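Local coordinates for succinoglycan biosynthesis protein (Bacillus cereus ATCC 14579, PDB 2QGM) that is of unestablished function but belongs to the erythromycin esterase family, whose best-known members hydrolyse the lactone ring of macrolide antibiotics, at residues V77-N82 and K98-E103; K53-S58 and S86-T91; E200-L205 and A258-I263. All coordinates share one frame; numbering follows the deposited sequence.

Contact 1 and contact 2 share helix 87-104, and their centres lie about 12 Å apart. Contact 1 fixes the C-terminal part of that helix to strand 76-79, while contact 2 covers its first turn with the loop 53-58. The two meet where Glu-81 OE1 lies 3.3 Å from Phe-90 CE1, and Lys-98 NZ makes a weak hydrogen bond to Pro-57 O. Contact 3 belongs to a separate helical region: its centre is about 32 Å from that of contact 1 and about 39 Å from that of contact 2, with nearest atoms about 19 and 23 Å away. Contacts 2 and 3 lie on opposite sides of the chain's centre.

Contact 1: V77-N82 and K98-E103; sequences VGLGEN and KYLVTE
Val-77 on strand 76-79 and Leu-100 in the C-terminal part of helix 87-104 are the residues whose CA atoms come nearest, 9.3 Å apart. At that spacing no hydrogen bond joins the segments, and side chains alone make the contact. Val-77 and Leu-79, two residues apart on the strand, both direct their CB atoms toward the helix. Leu-100 answers with a single methyl: its chi2 of -176° extends CD1 toward the strand. There CD1 meets Val-77 CG1 at 4.3 Å and Leu-79 CD2 at 4.4 Å, so one leucine branch touches two neighbouring strand side chains.

Phe-106 packs on both Val-77 and Leu-100, and Val-97 covers Leu-79 from one turn earlier on the helix. Within the helix, Lys-98 O takes two bonds from Thr-102, one from its N at 3.0 Å and one from its OG1 at 2.7 Å, which arrive from opposite faces of the carbonyl plane. This satisfies the threonine hydroxyl inside its own helix.

At the strand's last residue Lys-93 NZ bonds Leu-79 O, and just beyond it forms a salt bridge with Glu-81, tying the following loop to the same helix. All three touching residues are buried. With 91 Å² buried and no hydrogen bond between the segments, the contact rests on loose dispersion and the burial of apolar methyls, a small share of the helix-sheet packing.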
loop_
_atom_site.group_PDB
_atom_site.type_symbol
_atom_site.label_atom_id
_atom_site.label_comp_id
_atom_site.label_asym_id
_atom_site.label_seq_id
_atom_site.Cartn_x
_atom_site.Cartn_y
_atom_site.Cartn_z
ATOM N N VAL A 77 -10.401 -0.533 1.902
ATOM C CA VAL A 77 -9.716 -0.945 3.126
ATOM C C VAL A 77 -8.209 -0.780 2.976
ATOM O O VAL A 77 -7.610 -1.338 2.056
ATOM C CB VAL A 77 -10.021 -2.426 3.495
ATOM C CG1 VAL A 77 -9.093 -2.890 4.616
ATOM C CG2 VAL A 77 -11.467 -2.576 3.941
ATOM N N GLY A 78 -7.602 -0.010 3.878
ATOM C CA GLY A 78 -6.162 0.183 3.838
ATOM C C GLY A 78 -5.525 -0.848 4.745
ATOM O O GLY A 78 -5.931 -0.985 5.896
ATOM N N LEU A 79 -4.536 -1.577 4.233
ATOM C CA LEU A 79 -3.859 -2.620 5.000
ATOM C C LEU A 79 -2.385 -2.270 5.151
ATOM O O LEU A 79 -1.589 -2.487 4.237
ATOM C CB LEU A 79 -3.981 -3.968 4.281
ATOM C CG LEU A 79 -5.377 -4.437 3.870
ATOM C CD1 LEU A 79 -5.255 -5.617 2.908
ATOM C CD2 LEU A 79 -6.179 -4.822 5.108
ATOM N N GLY A 80 -2.019 -1.741 6.312
ATOM C CA GLY A 80 -0.634 -1.355 6.532
ATOM C C GLY A 80 0.314 -2.437 7.018
ATOM O O GLY A 80 -0.076 -3.582 7.244
ATOM N N GLU A 81 1.580 -2.055 7.148
ATOM C CA GLU A 81 2.636 -2.928 7.648
ATOM C C GLU A 81 3.595 -2.057 8.454
ATOM O O GLU A 81 4.016 -0.981 8.002
ATOM C CB GLU A 81 3.352 -3.646 6.490
ATOM C CG GLU A 81 3.698 -2.760 5.307
ATOM C CD GLU A 81 4.105 -3.570 4.093
ATOM O OE1 GLU A 81 3.379 -4.526 3.752
ATOM O OE2 GLU A 81 5.142 -3.251 3.469
ATOM N N ASN A 82 3.918 -2.517 9.661
ATOM C CA ASN A 82 4.792 -1.769 10.556
ATOM C C ASN A 82 6.198 -1.569 10.002
ATOM O O ASN A 82 6.843 -0.558 10.279
ATOM C CB ASN A 82 4.858 -2.450 11.925
ATOM C CG ASN A 82 5.037 -1.451 13.049
ATOM O OD1 ASN A 82 5.364 -0.289 12.805
ATOM N ND2 ASN A 82 4.820 -1.891 14.287
ATOM N N LYS A 98 -6.839 -12.722 1.619
ATOM C CA LYS A 98 -7.614 -13.892 1.226
ATOM C C LYS A 98 -9.016 -13.865 1.838
ATOM O O LYS A 98 -10.001 -14.206 1.177
ATOM C CB LYS A 98 -6.873 -15.167 1.634
ATOM C CG LYS A 98 -7.400 -16.413 0.948
ATOM C CD LYS A 98 -6.552 -17.625 1.291
ATOM C CE LYS A 98 -7.055 -18.859 0.579
ATOM N NZ LYS A 98 -6.321 -20.065 1.033
ATOM N N TYR A 99 -9.112 -13.455 3.098
ATOM C CA TYR A 99 -10.410 -13.374 3.760
ATOM C C TYR A 99 -11.295 -12.314 3.098
ATOM O O TYR A 99 -12.467 -12.562 2.810
ATOM C CB TYR A 99 -10.226 -13.044 5.244
ATOM C CG TYR A 99 -11.531 -12.899 5.989
ATOM C CD1 TYR A 99 -12.313 -14.010 6.291
ATOM C CD2 TYR A 99 -11.995 -11.641 6.371
ATOM C CE1 TYR A 99 -13.529 -13.868 6.963
ATOM C CE2 TYR A 99 -13.205 -11.491 7.035
ATOM C CZ TYR A 99 -13.969 -12.604 7.326
ATOM O OH TYR A 99 -15.185 -12.454 7.958
ATOM N N LEU A 100 -10.736 -11.132 2.847
ATOM C CA LEU A 100 -11.501 -10.057 2.208
ATOM C C LEU A 100 -12.011 -10.463 0.828
ATOM O O LEU A 100 -13.142 -10.155 0.454
ATOM C CB LEU A 100 -10.640 -8.795 2.063
ATOM C CG LEU A 100 -10.266 -8.057 3.349
ATOM C CD1 LEU A 100 -9.504 -6.798 2.990
ATOM C CD2 LEU A 100 -11.511 -7.714 4.152
ATOM N N VAL A 101 -11.181 -11.164 0.064
ATOM C CA VAL A 101 -11.581 -11.581 -1.275
ATOM C C VAL A 101 -12.647 -12.677 -1.255
ATOM O O VAL A 101 -13.691 -12.550 -1.897
ATOM C CB VAL A 101 -10.357 -12.076 -2.101
ATOM C CG1 VAL A 101 -10.816 -12.687 -3.411
ATOM C CG2 VAL A 101 -9.428 -10.921 -2.401
ATOM N N THR A 102 -12.388 -13.730 -0.490
ATOM C CA THR A 102 -13.292 -14.868 -0.413
ATOM C C THR A 102 -14.560 -14.707 0.426
ATOM O O THR A 102 -15.581 -15.325 0.115
ATOM C CB THR A 102 -12.553 -16.114 0.103
ATOM O OG1 THR A 102 -12.088 -15.866 1.433
ATOM C CG2 THR A 102 -11.371 -16.449 -0.785
ATOM N N GLU A 103 -14.509 -13.898 1.480
ATOM C CA GLU A 103 -15.671 -13.722 2.361
ATOM C C GLU A 103 -16.350 -12.345 2.335
ATOM O O GLU A 103 -17.495 -12.212 2.773
ATOM C CB GLU A 103 -15.268 -14.038 3.812
ATOM C CG GLU A 103 -14.789 -15.470 4.062
ATOM C CD GLU A 103 -15.826 -16.516 3.680
ATOM O OE1 GLU A 103 -17.028 -16.271 3.890
ATOM O OE2 GLU A 103 -15.437 -17.590 3.179
#

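Contact 2: K53-S58 and S86-T91; sequences KTIEPS and SSEIFT
Ile-55 meets Thr-91 and Glu-88 because its chi1 of 59° places CG1 between the backbone N and the carbonyl carbon, from where an extended chi2 carries CD1 to the helix. Thr-91 presents its methyl, since CG2 stands anti to its own backbone N and faces the loop. Ile-55 CD1 touches this CG2 at 4.0 Å, the two side chains crossing at about a right angle. The same CD1 lies 4.0 Å from Glu-88 CG, so one methyl touches two residues three apart on the helix, Glu-88 and Thr-91.

Glu-88 contributes only its aliphatic part here. A bend at chi2 (84°) turns the carboxylate away from the loop, and OE2 finds its hydrogen-bond partner in Ser-440 OG.

Thr-91 CG2 is the meeting point of the contact. Besides the isoleucine side chain it approaches Ile-55 O at 3.4 Å and Pro-57 CD at 3.9 Å, and Pro-57 CG in turn reaches Thr-91 O at 3.9 Å. The proline ring also packs on Phe-94 and Arg-95, extending the contact to the next turn of the helix.

No hydrogen bond crosses between the segments. Within the loop, Glu-56 N donates to Thr-54 OG1 at 3.0 Å along a nearly straight line (167°). Farther along the helix, Arg-95 makes a weak hydrogen bond to Glu-56 O, adding a polar attachment beside the apolar one.

The Thr-54 bond defines an ST turn, a motif in which a side-chain oxygen accepts from the backbone N two residues on. It lies in an irregular loop, between strand 50-51 and helix 65-71, that packs over the N-terminal turn of helix 87-104.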
loop_
_atom_site.group_PDB
_atom_site.type_symbol
_atom_site.label_atom_id
_atom_site.label_comp_id
_atom_site.label_asym_id
_atom_site.label_seq_id
_atom_site.Cartn_x
_atom_site.Cartn_y
_atom_site.Cartn_z
ATOM N N LYS A 53 -5.692 -16.586 15.870
ATOM C CA LYS A 53 -5.120 -17.892 16.149
ATOM C C LYS A 53 -3.916 -18.290 15.316
ATOM O O LYS A 53 -3.076 -19.067 15.765
ATOM C CB LYS A 53 -6.193 -18.969 15.984
ATOM C CG LYS A 53 -6.749 -19.036 14.571
ATOM C CD LYS A 53 -7.634 -20.250 14.356
ATOM C CE LYS A 53 -8.137 -20.292 12.917
ATOM N NZ LYS A 53 -8.937 -21.515 12.595
ATOM N N THR A 54 -3.826 -17.767 14.100
ATOM C CA THR A 54 -2.728 -18.134 13.207
ATOM C C THR A 54 -2.539 -17.053 12.155
ATOM O O THR A 54 -3.348 -16.133 12.056
ATOM C CB THR A 54 -3.059 -19.448 12.479
ATOM O OG1 THR A 54 -1.973 -19.827 11.627
ATOM C CG2 THR A 54 -4.319 -19.282 11.628
ATOM N N ILE A 55 -1.462 -17.166 11.384
ATOM C CA ILE A 55 -1.176 -16.230 10.300
ATOM C C ILE A 55 -1.329 -16.988 8.974
ATOM O O ILE A 55 -1.299 -16.388 7.901
ATOM C CB ILE A 55 0.273 -15.690 10.364
ATOM C CG1 ILE A 55 1.262 -16.843 10.279
ATOM C CG2 ILE A 55 0.502 -14.918 11.654
ATOM C CD1 ILE A 55 2.697 -16.389 10.239
ATOM N N GLU A 56 -1.492 -18.308 9.066
ATOM C CA GLU A 56 -1.610 -19.170 7.889
ATOM C C GLU A 56 -2.846 -18.906 7.046
ATOM O O GLU A 56 -3.969 -19.087 7.497
ATOM C CB GLU A 56 -1.576 -20.646 8.304
ATOM C CG GLU A 56 -0.250 -21.085 8.900
ATOM C CD GLU A 56 0.936 -20.696 8.030
ATOM O OE1 GLU A 56 0.951 -21.065 6.834
ATOM O OE2 GLU A 56 1.856 -20.017 8.544
ATOM N N PRO A 57 -2.652 -18.471 5.791
ATOM C CA PRO A 57 -3.794 -18.192 4.917
ATOM C C PRO A 57 -4.689 -19.404 4.609
ATOM O O PRO A 57 -5.882 -19.252 4.351
ATOM C CB PRO A 57 -3.128 -17.622 3.662
ATOM C CG PRO A 57 -1.923 -16.943 4.208
ATOM C CD PRO A 57 -1.403 -17.967 5.196
ATOM N N SER A 58 -4.116 -20.604 4.650
ATOM C CA SER A 58 -4.869 -21.817 4.349
ATOM C C SER A 58 -5.822 -22.289 5.448
ATOM O O SER A 58 -6.723 -23.092 5.189
ATOM C CB SER A 58 -3.910 -22.952 3.996
ATOM O OG SER A 58 -3.015 -23.218 5.058
ATOM N N SER A 86 9.022 -7.709 7.790
ATOM C CA SER A 86 8.600 -8.639 8.836
ATOM C C SER A 86 7.840 -9.805 8.208
ATOM O O SER A 86 6.763 -9.622 7.651
ATOM C CB SER A 86 7.704 -7.921 9.849
ATOM O OG SER A 86 8.425 -6.895 10.515
ATOM N N SER A 87 8.396 -11.008 8.306
ATOM C CA SER A 87 7.759 -12.184 7.711
ATOM C C SER A 87 6.295 -12.374 8.086
ATOM O O SER A 87 5.428 -12.442 7.210
ATOM C CB SER A 87 8.529 -13.461 8.065
ATOM O OG SER A 87 7.903 -14.600 7.501
ATOM N N GLU A 88 6.018 -12.470 9.382
ATOM C CA GLU A 88 4.654 -12.682 9.860
ATOM C C GLU A 88 3.682 -11.581 9.482
ATOM O O GLU A 88 2.486 -11.836 9.361
ATOM C CB GLU A 88 4.646 -12.868 11.378
ATOM C CG GLU A 88 5.512 -14.015 11.867
ATOM C CD GLU A 88 6.972 -13.630 12.026
ATOM O OE1 GLU A 88 7.348 -12.507 11.621
ATOM O OE2 GLU A 88 7.748 -14.454 12.561
ATOM N N ILE A 89 4.177 -10.356 9.319
ATOM C CA ILE A 89 3.280 -9.279 8.918
ATOM C C ILE A 89 2.850 -9.496 7.460
ATOM O O ILE A 89 1.666 -9.417 7.152
ATOM C CB ILE A 89 3.936 -7.899 9.105
ATOM C CG1 ILE A 89 4.156 -7.656 10.600
ATOM C CG2 ILE A 89 3.046 -6.804 8.516
ATOM C CD1 ILE A 89 4.689 -6.281 10.955
ATOM N N PHE A 90 3.800 -9.787 6.571
ATOM C CA PHE A 90 3.449 -10.036 5.175
ATOM C C PHE A 90 2.490 -11.230 5.057
ATOM O O PHE A 90 1.494 -11.170 4.330
ATOM C CB PHE A 90 4.689 -10.330 4.314
ATOM C CG PHE A 90 5.571 -9.133 4.065
ATOM C CD1 PHE A 90 5.025 -7.859 3.935
ATOM C CD2 PHE A 90 6.946 -9.288 3.914
ATOM C CE1 PHE A 90 5.835 -6.761 3.658
ATOM C CE2 PHE A 90 7.766 -8.196 3.637
ATOM C CZ PHE A 90 7.208 -6.928 3.508
ATOM N N THR A 91 2.790 -12.317 5.763
ATOM C CA THR A 91 1.948 -13.505 5.698
ATOM C C THR A 91 0.566 -13.257 6.302
ATOM O O THR A 91 -0.435 -13.724 5.762
ATOM C CB THR A 91 2.623 -14.699 6.401
ATOM O OG1 THR A 91 3.832 -15.025 5.707
ATOM C CG2 THR A 91 1.704 -15.916 6.393
#

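Contact 3: E200-L205 and A258-I263; sequences ENYKEL and ATASAI
Tyr-202 and Ile-263 form the heart of this contact, their side chains approaching from opposite directions. Ile-263 CD1 lies 3.7 Å from Tyr-202 OH and 3.9 Å from CZ of the same ring, in an oblique placement. The hydroxyl also touches Ala-260 CB at 3.7 Å. On the other branch, Ile-263 CG2 meets Leu-205 CD2 at 3.8 Å and Tyr-202 CE1 at 4.0 Å, so the forked isoleucine touches both Tyr-202 and Leu-205. With its chi1 at -69°, CG1 is anti to the carbonyl carbon and CG2 anti to the backbone N; an extended chi2 (168°) carries CD1 to the phenol end of the ring.

A water bridges the Tyr-202 hydroxyl to the backbone carbonyl of Ala-260; no direct hydrogen bond joins the segments. It sits at the edge of the tyrosine ring, in its plane, accepting from Tyr-202 OH at 2.8 Å and donating to Ala-260 O at 2.7 Å. The buried hydroxyl thus has an acceptor for its proton.

One shell out, Phe-180 packs edge-to-face with the Tyr-202 ring and touches Ile-263, while Val-183 and Val-233 also touch the tyrosine. Phe-226 packs on Leu-205, and Leu-237 on Ala-260.

These partners place the contact within a helical bundle: segment 200-205, on helix 195-203, faces helix 253-269, with helices 177-190 and 220-236 packing around them, and helix 115-127 touching helix 253-269 through Trp-115 and Leu-119.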
loop_
_atom_site.group_PDB
_atom_site.type_symbol
_atom_site.label_atom_id
_atom_site.label_comp_id
_atom_site.label_asym_id
_atom_site.label_seq_id
_atom_site.Cartn_x
_atom_site.Cartn_y
_atom_site.Cartn_z
ATOM N N GLU A 200 5.960 10.440 -31.041
ATOM C CA GLU A 200 6.796 11.632 -31.008
ATOM C C GLU A 200 6.804 12.217 -29.599
ATOM O O GLU A 200 7.853 12.593 -29.078
ATOM C CB GLU A 200 6.272 12.679 -31.991
ATOM C CG GLU A 200 7.037 13.989 -31.947
ATOM C CD GLU A 200 8.457 13.850 -32.456
ATOM O OE1 GLU A 200 8.626 13.611 -33.669
ATOM O OE2 GLU A 200 9.398 13.956 -31.640
ATOM N N ASN A 201 5.634 12.291 -28.975
ATOM C CA ASN A 201 5.543 12.847 -27.631
ATOM C C ASN A 201 6.217 12.021 -26.546
ATOM O O ASN A 201 6.620 12.570 -25.525
ATOM C CB ASN A 201 4.084 13.080 -27.239
ATOM C CG ASN A 201 3.509 14.326 -27.871
ATOM O OD1 ASN A 201 2.833 14.265 -28.899
ATOM N ND2 ASN A 201 3.796 15.473 -27.269
ATOM N N TYR A 202 6.340 10.714 -26.765
ATOM C CA TYR A 202 6.959 9.814 -25.782
ATOM C C TYR A 202 8.414 9.415 -26.022
ATOM O O TYR A 202 9.077 8.939 -25.096
ATOM C CB TYR A 202 6.177 8.506 -25.667
ATOM C CG TYR A 202 4.848 8.569 -24.947
ATOM C CD1 TYR A 202 4.531 9.612 -24.071
ATOM C CD2 TYR A 202 3.926 7.543 -25.102
ATOM C CE1 TYR A 202 3.319 9.615 -23.364
ATOM C CE2 TYR A 202 2.726 7.533 -24.408
ATOM C CZ TYR A 202 2.427 8.566 -23.541
ATOM O OH TYR A 202 1.236 8.504 -22.854
ATOM N N LYS A 203 8.911 9.593 -27.244
ATOM C CA LYS A 203 10.276 9.185 -27.580
ATOM C C LYS A 203 11.386 9.593 -26.613
ATOM O O LYS A 203 12.086 8.737 -26.082
ATOM C CB LYS A 203 10.647 9.653 -28.998
ATOM C CG LYS A 203 11.994 9.113 -29.486
ATOM C CD LYS A 203 12.324 9.556 -30.911
ATOM C CE LYS A 203 13.691 9.034 -31.341
ATOM N NZ LYS A 203 14.082 9.471 -32.715
ATOM N N GLU A 204 11.565 10.891 -26.396
ATOM C CA GLU A 204 12.622 11.358 -25.503
ATOM C C GLU A 204 12.290 11.094 -24.038
ATOM O O GLU A 204 13.123 10.601 -23.284
ATOM C CB GLU A 204 12.876 12.852 -25.734
ATOM C CG GLU A 204 13.463 13.158 -27.104
ATOM C CD GLU A 204 14.890 12.660 -27.247
ATOM O OE1 GLU A 204 15.779 13.192 -26.545
ATOM O OE2 GLU A 204 15.127 11.740 -28.061
ATOM N N LEU A 205 11.063 11.417 -23.649
ATOM C CA LEU A 205 10.611 11.215 -22.281
ATOM C C LEU A 205 10.898 9.807 -21.762
ATOM O O LEU A 205 11.433 9.639 -20.667
ATOM C CB LEU A 205 9.108 11.492 -22.188
ATOM C CG LEU A 205 8.416 11.053 -20.890
ATOM C CD1 LEU A 205 9.007 11.806 -19.698
ATOM C CD2 LEU A 205 6.925 11.307 -21.006
ATOM N N ALA A 258 -5.468 4.753 -18.670
ATOM C CA ALA A 258 -4.962 4.836 -17.301
ATOM C C ALA A 258 -3.452 4.984 -17.263
ATOM O O ALA A 258 -2.921 5.741 -16.450
ATOM C CB ALA A 258 -5.380 3.601 -16.511
ATOM N N THR A 259 -2.766 4.252 -18.135
ATOM C CA THR A 259 -1.314 4.323 -18.205
ATOM C C THR A 259 -0.876 5.695 -18.709
ATOM O O THR A 259 0.071 6.280 -18.183
ATOM C CB THR A 259 -0.757 3.233 -19.131
ATOM O OG1 THR A 259 -1.179 1.951 -18.650
ATOM C CG2 THR A 259 0.765 3.282 -19.159
ATOM N N ALA A 260 -1.552 6.213 -19.730
ATOM C CA ALA A 260 -1.197 7.534 -20.254
ATOM C C ALA A 260 -1.344 8.566 -19.138
ATOM O O ALA A 260 -0.558 9.516 -19.038
ATOM C CB ALA A 260 -2.092 7.904 -21.428
ATOM N N SER A 261 -2.357 8.372 -18.299
ATOM C CA SER A 261 -2.587 9.262 -17.173
ATOM C C SER A 261 -1.492 9.090 -16.123
ATOM O O SER A 261 -1.106 10.055 -15.472
ATOM C CB SER A 261 -3.968 8.998 -16.544
ATOM O OG SER A 261 -5.007 9.589 -17.301
ATOM N N ALA A 262 -0.988 7.868 -15.953
ATOM C CA ALA A 262 0.066 7.629 -14.970
ATOM C C ALA A 262 1.351 8.316 -15.424
ATOM O O ALA A 262 2.141 8.800 -14.612
ATOM C CB ALA A 262 0.294 6.131 -14.797
ATOM N N ILE A 263 1.548 8.358 -16.733
ATOM C CA ILE A 263 2.720 9.003 -17.295
ATOM C C ILE A 263 2.599 10.516 -17.080
ATOM O O ILE A 263 3.582 11.182 -16.749
ATOM C CB ILE A 263 2.855 8.647 -18.785
ATOM C CG1 ILE A 263 3.208 7.157 -18.899
ATOM C CG2 ILE A 263 3.911 9.523 -19.452
ATOM C CD1 ILE A 263 3.109 6.570 -20.294
HETATM O O HOH W 1 0.754 10.639 -21.049
#